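Local coordinates for protein YHR177W (Saccharomyces cerevisiae, PDB 4M8B) that binds DNA through the WOPR domain, the part of the longer protein present here, and probably acts as a fungal transcription regulator, at residues A20-G25 with G29-I34; V47-I52 with T116-K121; S155-R158 with N162-F165. One frame throughout, in Å; residues are numbered along the deposited sequence. Where two conformers were deposited one is given.

How the interactions relate
The three contacts follow one another along the chain around the antiparallel sheet of the domain. Interaction 1 closes the end of helix 16-28, and interaction 3, in the loop before helix 172-179, packs against it: L31 CD2 lies 3.8 Å from F164 CE2, and L21 CD2 is 3.4 Å from F165 O. Interaction 2 reaches interaction 3 through the turn at G50, whose CA is 3.6 Å from L156 CD2. Interactions 1 and 2 have centres 19 Å apart and do not touch. Measured from nearest atoms, interaction 2 is the closest of the three to the bound DNA, at about 5 Å, against about 10 Å for interaction 1 and about 17 Å for interaction 3.

Interaction 1 of 3, residues A20-G25 with G29-I34; sequences ALVFQG and GNLRCI
G25 and L31 bring their backbones together at the end of helix 16-28, with CA atoms 5.3 Å apart, and the carbonyl oxygen of G25 is the hub of the contact. L31 N gives it a nearly straight hydrogen bond, with L31 N 3.0 Å from G25 O and an N-H...O angle of 171°. G29 N makes a longer and more bent bond to the same G25 O, four residues back, at 3.3 Å and 136°. The two donors sit above opposite faces of the carbonyl plane, so the oxygen is gripped from both faces and not along its lone pairs.

The arrangement is a C-terminal helix cap with glycine at C'. G29 is the first residue to leave helical angles, and its positive phi of 105° swings the chain back over the last turn, bringing the backbone of the following residues to the G25 carbonyl. The connection belongs to the Gti1/Pac2 region and leads on to I34, which is joined to V54 of strand 51-56 by backbone hydrogen bonding.

L31 supplies most of the side-chain part. Its CG stands beside the backbone N, and the extended second torsion carries CD1 onward to the helix surface. There L31 CD1 rests 3.5 Å from V22 O and 3.8 Å from G25 CA; the absence of a side chain on G25 lets the methyl lie directly against the backbone. Nearer its own backbone, L31 CB is 3.7 Å from G25 O. V22 meets the CD1 methyl more loosely, its CG1 lying 4.4 Å from L31 CD1, while also packing on V54 and L142 of the sheet. N30 adds a peripheral approach, its CB standing 3.8 Å from G25 O.

Interaction 2 of 3, residues V47-I52 with T116-K121; sequences VNPGNI and TGLLKK
V47 meets both methyls of L118, and P49 adds a contact to one of them, CD1. L118 has CG anti to its backbone N (chi1 -179°), and the second torsion of 69° splays the two methyls across the loop that precedes strand 51-56. CD2 meets the valine side chain: L118 CD2 is 3.8 Å from V47 CG1 and 4.1 Å from V47 CG2, so the valine fork presents both its methyls as the two side chains cross obliquely. CD1 turns to the backbone and the proline, with L118 CD1 3.7 Å from V47 O and 4.2 Å from P49 CG; here the leucine and the pyrrolidine ring cross at about a right angle.

Each segment has its own local brace. A type II turn from N48 to N51, closed by N51 N to N48 O at 3.1 Å, sets the position of P49. Before the leucine, T116 OG1 accepts from L118 N at 3.3 Å in an ST turn, just where the chain rounds a corner at G117; the same hydroxyl is also bonded to E85. V47 packs further on Y145 and F69.

Backbone hydrogen bonds of G50 and N51 to Y145 of strand 137-147 hold the loop, whereas its contact with strand 113-128 of the WOPR domain is van der Waals packing, nonpolar and undirected.

Interaction 3 of 3, residues S155-R158 with N162-F165; sequences SLRR and NPFF
R157 and N162 meet as a stack of flat groups. The guanidinium and the side-chain amide lie nearly parallel, their planes 11° apart, with N162 CG over the centre of the guanidinium face and 3.8 Å from R157 CZ. R157 gets there through a bend at chi3 (62°), which folds the guanidinium over the amide, while N162 holds its own CG anti to its backbone N and so directs the amide at the arginine. Although R157 NH1 is 3.8 Å from N162 OD1, the face-on layout makes this stacking and not a hydrogen bond; the polar partner of R157 NH2 is instead the carbonyl of E161, in the connecting loop.

Van der Waals packing extends the stack. R157 NH2 sits over the N162-P163 backbone, 3.5 Å from N162 CA, and the arginine and proline side chains cross at about a right angle. N162 CB lies 3.4 Å from R158 O.

Both segments belong to the loop between helix 148-153 and helix 172-179, on the surface of the WOPR domain. Of the hydrogen bonds within 162-165, one forms an Asx turn: N162 OD1 accepts from F164 N at 3.0 Å and 159°, the donor tilted from the carbonyl plane, which limits rotation of the amide that stacks on R157. Separately, F165 N bonds to N162 O at 2.8 Å, closing the turn through P163 and F164, and that carbonyl oxygen also lies in plane at the edge of the F165 ring. In 155-158, the backbone of R157 is hydrogen-bonded to Y12.

The ionic links are those of R158, which points away from 162-165 and makes salt bridges with D18 and D15.

A cation-pi pair joins F164 to K167; the F164 ring leads away from 155-158, toward L31.

Interaction 1 of 3, residues A20-G25 with G29-I34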
ATOM      1  N   ALA C  20       0.486  -7.689   9.328  1.00 24.14           N
ATOM      2  CA  ALA C  20       1.392  -8.209  10.344  1.00 25.90           C
ATOM      3  C   ALA C  20       2.385  -9.196   9.750  1.00 31.83           C
ATOM      4  O   ALA C  20       3.565  -9.193  10.101  1.00 29.77           O
ATOM      5  CB  ALA C  20       0.608  -8.854  11.466  1.00 23.81           C
ATOM      6  N   LEU C  21       1.901 -10.033   8.841  1.00 23.11           N
ATOM      7  CA  LEU C  21       2.745 -11.024   8.186  1.00 28.05           C
ATOM      8  C   LEU C  21       3.826 -10.363   7.327  1.00 34.18           C
ATOM      9  O   LEU C  21       4.991 -10.759   7.373  1.00 30.42           O
ATOM     10  CB  LEU C  21       1.890 -11.984   7.354  1.00 32.08           C
ATOM     11  CG  LEU C  21       0.980 -12.903   8.178  1.00 28.69           C
ATOM     12  CD1 LEU C  21      -0.075 -13.574   7.308  1.00 17.04           C
ATOM     13  CD2 LEU C  21       1.811 -13.947   8.903  1.00 21.91           C
ATOM     14  N   VAL C  22       3.438  -9.348   6.558  1.00 32.34           N
ATOM     15  CA  VAL C  22       4.381  -8.625   5.709  1.00 26.59           C
ATOM     16  C   VAL C  22       5.467  -7.943   6.539  1.00 25.92           C
ATOM     17  O   VAL C  22       6.656  -8.106   6.277  1.00 31.53           O
ATOM     18  CB  VAL C  22       3.668  -7.573   4.839  1.00 28.61           C
ATOM     19  CG1 VAL C  22       4.680  -6.804   3.998  1.00 17.52           C
ATOM     20  CG2 VAL C  22       2.626  -8.236   3.954  1.00 19.01           C
ATOM     21  N   PHE C  23       5.044  -7.185   7.545  1.00 23.56           N
ATOM     22  CA  PHE C  23       5.968  -6.510   8.447  1.00 23.66           C
ATOM     23  C   PHE C  23       6.913  -7.493   9.135  1.00 35.55           C
ATOM     24  O   PHE C  23       8.122  -7.268   9.175  1.00 30.36           O
ATOM     25  CB  PHE C  23       5.193  -5.699   9.487  1.00 27.15           C
ATOM     26  CG  PHE C  23       4.662  -4.387   8.969  1.00 27.96           C
ATOM     27  CD1 PHE C  23       5.433  -3.586   8.145  1.00 27.97           C
ATOM     28  CD2 PHE C  23       3.392  -3.955   9.308  1.00 30.07           C
ATOM     29  CE1 PHE C  23       4.946  -2.374   7.673  1.00 27.96           C
ATOM     30  CE2 PHE C  23       2.900  -2.748   8.837  1.00 25.09           C
ATOM     31  CZ  PHE C  23       3.678  -1.958   8.020  1.00 24.75           C
ATOM     32  N   GLN C  24       6.362  -8.579   9.671  1.00 39.06           N
ATOM     33  CA  GLN C  24       7.176  -9.583  10.350  1.00 25.43           C
ATOM     34  C   GLN C  24       8.187 -10.182   9.379  1.00 32.59           C
ATOM     35  O   GLN C  24       9.346 -10.401   9.731  1.00 33.71           O
ATOM     36  CB  GLN C  24       6.303 -10.684  10.958  1.00 39.41           C
ATOM     37  CG  GLN C  24       7.060 -11.658  11.852  1.00 34.71           C
ATOM     38  CD  GLN C  24       7.666 -10.984  13.073  1.00 39.10           C
ATOM     39  OE1 GLN C  24       6.974 -10.296  13.822  1.00 32.71           O
ATOM     40  NE2 GLN C  24       8.969 -11.175  13.274  1.00 26.21           N
ATOM     41  N   GLY C  25       7.743 -10.426   8.151  1.00 27.17           N
ATOM     42  CA  GLY C  25       8.618 -10.938   7.113  1.00 28.17           C
ATOM     43  C   GLY C  25       9.753  -9.982   6.803  1.00 38.99           C
ATOM     44  O   GLY C  25      10.849 -10.402   6.429  1.00 41.00           O
ATOM     45  N   GLY C  29      13.865 -10.383   7.705  1.00 38.00           N
ATOM     46  CA  GLY C  29      14.827 -10.192   6.634  1.00 31.95           C
ATOM     47  C   GLY C  29      14.526 -10.980   5.373  1.00 36.17           C
ATOM     48  O   GLY C  29      15.264 -10.890   4.391  1.00 33.91           O
ATOM     49  N   ASN C  30      13.448 -11.755   5.396  1.00 30.44           N
ATOM     50  CA  ASN C  30      13.044 -12.536   4.231  1.00 33.90           C
ATOM     51  C   ASN C  30      12.490 -11.640   3.136  1.00 32.72           C
ATOM     52  O   ASN C  30      12.752 -11.846   1.953  1.00 40.35           O
ATOM     53  CB  ASN C  30      11.987 -13.569   4.621  1.00 34.62           C
ATOM     54  CG  ASN C  30      12.480 -14.536   5.675  1.00 45.19           C
ATOM     55  OD1 ASN C  30      12.719 -14.154   6.825  1.00 40.58           O
ATOM     56  ND2 ASN C  30      12.622 -15.801   5.294  1.00 34.91           N
ATOM     57  N   LEU C  31      11.712 -10.646   3.549  1.00 39.39           N
ATOM     58  CA  LEU C  31      11.118  -9.689   2.630  1.00 29.55           C
ATOM     59  C   LEU C  31      11.954  -8.414   2.637  1.00 38.38           C
ATOM     60  O   LEU C  31      12.147  -7.792   3.684  1.00 34.77           O
ATOM     61  CB  LEU C  31       9.680  -9.385   3.045  1.00 24.51           C
ATOM     62  CG  LEU C  31       8.802 -10.623   3.226  1.00 25.36           C
ATOM     63  CD1 LEU C  31       7.382 -10.237   3.609  1.00 29.51           C
ATOM     64  CD2 LEU C  31       8.818 -11.453   1.954  1.00 27.49           C
ATOM     65  N   ARG C  32      12.455  -8.027   1.470  1.00 28.76           N
ATOM     66  CA  ARG C  32      13.388  -6.910   1.396  1.00 27.87           C
ATOM     67  C   ARG C  32      12.698  -5.560   1.231  1.00 31.29           C
ATOM     68  O   ARG C  32      11.842  -5.387   0.361  1.00 32.59           O
ATOM     69  CB  ARG C  32      14.420  -7.150   0.290  1.00 40.81           C
ATOM     70  CG  ARG C  32      15.351  -8.319   0.596  1.00 45.30           C
ATOM     71  CD  ARG C  32      16.453  -8.464  -0.437  1.00 63.54           C
ATOM     72  NE  ARG C  32      15.922  -8.759  -1.763  1.00 86.48           N
ATOM     73  CZ  ARG C  32      15.586  -9.976  -2.180  1.00 76.71           C
ATOM     74  NH1 ARG C  32      15.720 -11.019  -1.372  1.00 77.69           N
ATOM     75  NH2 ARG C  32      15.113 -10.147  -3.407  1.00 56.90           N
ATOM     76  N   CYS C  33      13.060  -4.605   2.082  0.58 30.76           N
ATOM     77  CA  CYS C  33      12.479  -3.271   2.017  0.58 31.49           C
ATOM     78  C   CYS C  33      13.101  -2.452   0.888  0.58 33.44           C
ATOM     79  O   CYS C  33      14.125  -2.836   0.324  0.58 35.52           O
ATOM     80  CB  CYS C  33      12.641  -2.549   3.357  0.58 35.06           C
ATOM     81  SG  CYS C  33      14.332  -2.513   3.998  0.58 47.90           S
ATOM     82  N   ILE C  34      12.468  -1.331   0.558  1.00 35.89           N
ATOM     83  CA  ILE C  34      12.983  -0.417  -0.458  1.00 31.33           C
ATOM     84  C   ILE C  34      14.020   0.487   0.210  1.00 34.62           C
ATOM     85  O   ILE C  34      13.730   1.137   1.215  1.00 39.55           O
ATOM     86  CB  ILE C  34      11.862   0.443  -1.064  1.00 31.34           C
ATOM     87  CG1 ILE C  34      10.955  -0.414  -1.948  1.00 32.89           C
ATOM     88  CG2 ILE C  34      12.446   1.583  -1.881  1.00 27.41           C
ATOM     89  CD1 ILE C  34      11.591  -0.827  -3.257  1.00 18.18           C
TER

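Interaction 2 of 3, residues V47-I52 with T116-K121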
ATOM      1  N   VAL C  47       3.870   0.178 -10.302  1.00 30.00           N
ATOM      2  CA  VAL C  47       2.520   0.404 -10.071  1.00 30.00           C
ATOM      3  C   VAL C  47       1.688  -0.774 -10.446  1.00 30.00           C
ATOM      4  O   VAL C  47       0.540  -0.656 -10.550  1.00 30.00           O
ATOM      5  CB  VAL C  47       2.181   1.704 -10.773  1.00 20.00           C
ATOM      6  CG1 VAL C  47       1.318   1.581 -11.987  1.00 20.00           C
ATOM      7  CG2 VAL C  47       1.644   2.677  -9.802  1.00 20.00           C
ATOM      8  N   ASN C  48       2.310  -1.884 -10.723  1.00 26.13           N
ATOM      9  CA  ASN C  48       1.618  -3.076 -11.094  1.00 23.49           C
ATOM     10  C   ASN C  48       0.796  -3.650 -10.007  1.00 23.24           C
ATOM     11  O   ASN C  48       1.189  -3.672  -8.914  1.00 26.24           O
ATOM     12  CB  ASN C  48       2.603  -4.103 -11.490  1.00 30.60           C
ATOM     13  CG  ASN C  48       3.287  -3.774 -12.756  1.00 37.86           C
ATOM     14  OD1 ASN C  48       2.791  -3.055 -13.540  1.00 37.51           O
ATOM     15  ND2 ASN C  48       4.420  -4.324 -12.958  1.00 22.63           N
ATOM     16  N   PRO C  49      -0.443  -4.154 -10.406  1.00 26.98           N
ATOM     17  CA  PRO C  49      -1.237  -4.760  -9.347  1.00 29.25           C
ATOM     18  C   PRO C  49      -0.651  -5.936  -8.644  1.00 18.41           C
ATOM     19  O   PRO C  49      -0.082  -6.727  -9.263  1.00 27.30           O
ATOM     20  CB  PRO C  49      -2.405  -5.269 -10.107  1.00 24.87           C
ATOM     21  CG  PRO C  49      -2.683  -4.178 -10.962  1.00 34.35           C
ATOM     22  CD  PRO C  49      -1.395  -4.122 -11.613  1.00 32.77           C
ATOM     23  N   GLY C  50      -0.833  -6.047  -7.356  1.00 19.78           N
ATOM     24  CA  GLY C  50      -0.209  -7.102  -6.581  1.00 20.78           C
ATOM     25  C   GLY C  50       1.107  -6.672  -5.958  1.00 23.82           C
ATOM     26  O   GLY C  50       1.620  -7.330  -5.052  1.00 26.51           O
ATOM     27  N   ASN C  51       1.661  -5.568  -6.448  1.00 18.98           N
ATOM     28  CA  ASN C  51       2.910  -5.046  -5.906  1.00 23.25           C
ATOM     29  C   ASN C  51       2.734  -4.454  -4.512  1.00 26.96           C
ATOM     30  O   ASN C  51       1.852  -3.625  -4.281  1.00 24.71           O
ATOM     31  CB  ASN C  51       3.511  -3.999  -6.848  1.00 25.27           C
ATOM     32  CG  ASN C  51       4.256  -4.621  -8.012  1.00 27.30           C
ATOM     33  OD1 ASN C  51       4.156  -5.821  -8.259  1.00 41.58           O
ATOM     34  ND2 ASN C  51       5.014  -3.803  -8.730  1.00 36.73           N
ATOM     35  N   ILE C  52       3.577  -4.889  -3.582  1.00 16.26           N
ATOM     36  CA  ILE C  52       3.579  -4.331  -2.239  1.00 17.87           C
ATOM     37  C   ILE C  52       4.973  -3.823  -1.909  1.00 21.34           C
ATOM     38  O   ILE C  52       5.966  -4.498  -2.182  1.00 26.93           O
ATOM     39  CB  ILE C  52       3.158  -5.375  -1.197  1.00 18.80           C
ATOM     40  CG1 ILE C  52       1.711  -5.808  -1.441  1.00 27.61           C
ATOM     41  CG2 ILE C  52       3.315  -4.822   0.206  1.00 13.15           C
ATOM     42  CD1 ILE C  52       1.239  -6.915  -0.522  1.00 23.37           C
ATOM     43  N   THR C 116      -9.277   5.049 -13.632  1.00 44.57           N
ATOM     44  CA  THR C 116      -8.740   3.943 -14.418  1.00 43.44           C
ATOM     45  C   THR C 116      -9.085   2.575 -13.833  1.00 50.74           C
ATOM     46  O   THR C 116      -9.217   1.594 -14.563  1.00 50.50           O
ATOM     47  CB  THR C 116      -7.214   4.057 -14.565  1.00 37.13           C
ATOM     48  OG1 THR C 116      -6.597   3.898 -13.282  1.00 55.69           O
ATOM     49  CG2 THR C 116      -6.838   5.417 -15.136  1.00 53.09           C
ATOM     50  N   GLY C 117      -9.226   2.515 -12.514  1.00 49.47           N
ATOM     51  CA  GLY C 117      -9.499   1.259 -11.843  1.00 40.34           C
ATOM     52  C   GLY C 117      -8.335   0.839 -10.968  1.00 44.76           C
ATOM     53  O   GLY C 117      -8.494   0.035 -10.049  1.00 50.42           O
ATOM     54  N   LEU C 118      -7.157   1.382 -11.260  1.00 41.79           N
ATOM     55  CA  LEU C 118      -5.982   1.135 -10.435  1.00 37.82           C
ATOM     56  C   LEU C 118      -6.163   1.814  -9.080  1.00 38.21           C
ATOM     57  O   LEU C 118      -6.711   2.915  -8.995  1.00 34.50           O
ATOM     58  CB  LEU C 118      -4.720   1.658 -11.118  1.00 31.02           C
ATOM     59  CG  LEU C 118      -3.414   1.432 -10.351  1.00 41.20           C
ATOM     60  CD1 LEU C 118      -3.064  -0.047 -10.314  1.00 21.98           C
ATOM     61  CD2 LEU C 118      -2.272   2.248 -10.945  1.00 20.36           C
ATOM     62  N   LEU C 119      -5.709   1.150  -8.025  1.00 30.22           N
ATOM     63  CA  LEU C 119      -5.880   1.656  -6.670  1.00 26.90           C
ATOM     64  C   LEU C 119      -4.602   1.507  -5.847  1.00 27.74           C
ATOM     65  O   LEU C 119      -3.787   0.620  -6.100  1.00 28.97           O
ATOM     66  CB  LEU C 119      -7.032   0.924  -5.977  1.00 33.39           C
ATOM     67  CG  LEU C 119      -8.438   1.161  -6.528  1.00 35.59           C
ATOM     68  CD1 LEU C 119      -9.373   0.044  -6.102  1.00 31.57           C
ATOM     69  CD2 LEU C 119      -8.968   2.498  -6.048  1.00 28.08           C
ATOM     70  N   LYS C 120      -4.435   2.383  -4.862  1.00 24.51           N
ATOM     71  CA  LYS C 120      -3.316   2.297  -3.932  1.00 18.35           C
ATOM     72  C   LYS C 120      -3.811   2.457  -2.501  1.00 22.08           C
ATOM     73  O   LYS C 120      -4.624   3.338  -2.215  1.00 33.31           O
ATOM     74  CB  LYS C 120      -2.259   3.362  -4.251  1.00 21.76           C
ATOM     75  CG  LYS C 120      -1.340   3.705  -3.083  1.00 22.98           C
ATOM     76  CD  LYS C 120      -0.173   4.589  -3.514  1.00 20.34           C
ATOM     77  CE  LYS C 120      -0.648   5.909  -4.099  1.00 30.06           C
ATOM     78  NZ  LYS C 120       0.496   6.778  -4.501  1.00 21.78           N
ATOM     79  N   LYS C 121      -3.332   1.597  -1.610  1.00 18.68           N
ATOM     80  CA  LYS C 121      -3.633   1.738  -0.189  1.00 28.22           C
ATOM     81  C   LYS C 121      -2.337   1.793   0.610  1.00 26.24           C
ATOM     82  O   LYS C 121      -1.370   1.104   0.286  1.00 28.82           O
ATOM     83  CB  LYS C 121      -4.552   0.613   0.300  1.00 16.76           C
ATOM     84  CG  LYS C 121      -3.923  -0.762   0.327  1.00 29.11           C
ATOM     85  CD  LYS C 121      -4.997  -1.842   0.354  1.00 28.39           C
ATOM     86  CE  LYS C 121      -6.034  -1.559   1.419  1.00 34.75           C
ATOM     87  NZ  LYS C 121      -7.137  -2.562   1.390  1.00 46.92           N
TER

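Interaction 3 of 3, residues S155-R158 with N162-F165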
ATOM      1  N   SER C 155      -8.024 -12.363  -8.009  1.00 62.24           N
ATOM      2  CA  SER C 155      -6.834 -12.943  -8.623  1.00 57.51           C
ATOM      3  C   SER C 155      -5.553 -12.694  -7.824  1.00 67.58           C
ATOM      4  O   SER C 155      -4.516 -13.298  -8.099  1.00 69.50           O
ATOM      5  CB  SER C 155      -6.673 -12.420 -10.052  1.00 63.18           C
ATOM      6  OG  SER C 155      -6.815 -11.012 -10.095  1.00 79.07           O
ATOM      7  N   LEU C 156      -5.627 -11.804  -6.840  1.00 58.87           N
ATOM      8  CA  LEU C 156      -4.482 -11.530  -5.975  1.00 53.63           C
ATOM      9  C   LEU C 156      -4.618 -12.283  -4.651  1.00 41.76           C
ATOM     10  O   LEU C 156      -5.716 -12.408  -4.107  1.00 38.90           O
ATOM     11  CB  LEU C 156      -4.338 -10.026  -5.727  1.00 36.41           C
ATOM     12  CG  LEU C 156      -4.035  -9.172  -6.961  1.00 28.29           C
ATOM     13  CD1 LEU C 156      -4.110  -7.687  -6.639  1.00 24.32           C
ATOM     14  CD2 LEU C 156      -2.671  -9.526  -7.524  1.00 34.21           C
ATOM     15  N   ARG C 157      -3.500 -12.788  -4.140  1.00 33.44           N
ATOM     16  CA  ARG C 157      -3.505 -13.575  -2.912  1.00 26.22           C
ATOM     17  C   ARG C 157      -3.178 -12.739  -1.677  1.00 39.98           C
ATOM     18  O   ARG C 157      -2.225 -11.959  -1.672  1.00 33.41           O
ATOM     19  CB  ARG C 157      -2.510 -14.735  -3.015  1.00 33.66           C
ATOM     20  CG  ARG C 157      -2.747 -15.661  -4.194  1.00 62.23           C
ATOM     21  CD  ARG C 157      -1.829 -16.869  -4.128  1.00 55.08           C
ATOM     22  NE  ARG C 157      -2.080 -17.678  -2.939  1.00 61.19           N
ATOM     23  CZ  ARG C 157      -1.315 -18.692  -2.551  1.00 67.83           C
ATOM     24  NH1 ARG C 157      -0.242 -19.024  -3.255  1.00 52.91           N
ATOM     25  NH2 ARG C 157      -1.623 -19.373  -1.454  1.00 65.70           N
ATOM     26  N   ARG C 158      -3.975 -12.913  -0.629  1.00 27.00           N
ATOM     27  CA  ARG C 158      -3.680 -12.298   0.655  1.00 26.28           C
ATOM     28  C   ARG C 158      -2.545 -13.063   1.320  1.00 28.21           C
ATOM     29  O   ARG C 158      -2.472 -14.287   1.206  1.00 32.08           O
ATOM     30  CB  ARG C 158      -4.918 -12.319   1.548  1.00 25.49           C
ATOM     31  CG  ARG C 158      -6.133 -11.638   0.944  1.00 33.55           C
ATOM     32  CD  ARG C 158      -7.335 -11.774   1.858  1.00 32.55           C
ATOM     33  NE  ARG C 158      -6.994 -11.465   3.244  1.00 38.51           N
ATOM     34  CZ  ARG C 158      -7.804 -11.665   4.277  1.00 39.37           C
ATOM     35  NH1 ARG C 158      -9.012 -12.175   4.086  1.00 35.00           N
ATOM     36  NH2 ARG C 158      -7.402 -11.357   5.502  1.00 30.63           N
ATOM     37  N   ASN C 162      -1.693 -17.303   2.187  1.00 32.71           N
ATOM     38  CA  ASN C 162      -0.553 -17.691   1.367  1.00 32.91           C
ATOM     39  C   ASN C 162       0.490 -18.387   2.226  1.00 35.47           C
ATOM     40  O   ASN C 162       1.161 -17.745   3.039  1.00 40.12           O
ATOM     41  CB  ASN C 162       0.050 -16.456   0.684  1.00 28.91           C
ATOM     42  CG  ASN C 162       1.138 -16.800  -0.330  1.00 30.27           C
ATOM     43  OD1 ASN C 162       1.805 -17.831  -0.232  1.00 48.41           O
ATOM     44  ND2 ASN C 162       1.327 -15.918  -1.304  1.00 34.73           N
ATOM     45  N   PRO C 163       0.624 -19.709   2.052  1.00 40.07           N
ATOM     46  CA  PRO C 163       1.560 -20.553   2.801  1.00 28.04           C
ATOM     47  C   PRO C 163       2.964 -19.957   2.913  1.00 38.79           C
ATOM     48  O   PRO C 163       3.660 -20.247   3.886  1.00 40.80           O
ATOM     49  CB  PRO C 163       1.597 -21.858   1.987  1.00 33.20           C
ATOM     50  CG  PRO C 163       0.603 -21.682   0.842  1.00 32.79           C
ATOM     51  CD  PRO C 163      -0.252 -20.508   1.179  1.00 32.68           C
ATOM     52  N   PHE C 164       3.372 -19.139   1.947  1.00 28.83           N
ATOM     53  CA  PHE C 164       4.706 -18.542   1.992  1.00 22.12           C
ATOM     54  C   PHE C 164       4.898 -17.639   3.206  1.00 23.79           C
ATOM     55  O   PHE C 164       6.003 -17.516   3.727  1.00 33.05           O
ATOM     56  CB  PHE C 164       5.012 -17.764   0.708  1.00 32.91           C
ATOM     57  CG  PHE C 164       6.309 -16.997   0.764  1.00 33.64           C
ATOM     58  CD1 PHE C 164       7.517 -17.626   0.502  1.00 33.08           C
ATOM     59  CD2 PHE C 164       6.322 -15.649   1.089  1.00 30.97           C
ATOM     60  CE1 PHE C 164       8.711 -16.925   0.559  1.00 39.69           C
ATOM     61  CE2 PHE C 164       7.512 -14.941   1.150  1.00 38.97           C
ATOM     62  CZ  PHE C 164       8.709 -15.580   0.885  1.00 43.44           C
ATOM     63  N   PHE C 165       3.817 -17.014   3.657  1.00 26.31           N
ATOM     64  CA  PHE C 165       3.888 -16.063   4.761  1.00 29.62           C
ATOM     65  C   PHE C 165       3.681 -16.707   6.133  1.00 38.84           C
ATOM     66  O   PHE C 165       3.793 -16.034   7.158  1.00 35.74           O
ATOM     67  CB  PHE C 165       2.867 -14.940   4.556  1.00 34.41           C
ATOM     68  CG  PHE C 165       3.164 -14.051   3.378  1.00 32.26           C
ATOM     69  CD1 PHE C 165       2.828 -14.443   2.092  1.00 28.47           C
ATOM     70  CD2 PHE C 165       3.774 -12.820   3.558  1.00 27.90           C
ATOM     71  CE1 PHE C 165       3.099 -13.627   1.005  1.00 33.06           C
ATOM     72  CE2 PHE C 165       4.048 -11.998   2.476  1.00 31.15           C
ATOM     73  CZ  PHE C 165       3.711 -12.400   1.198  1.00 35.65           C
TER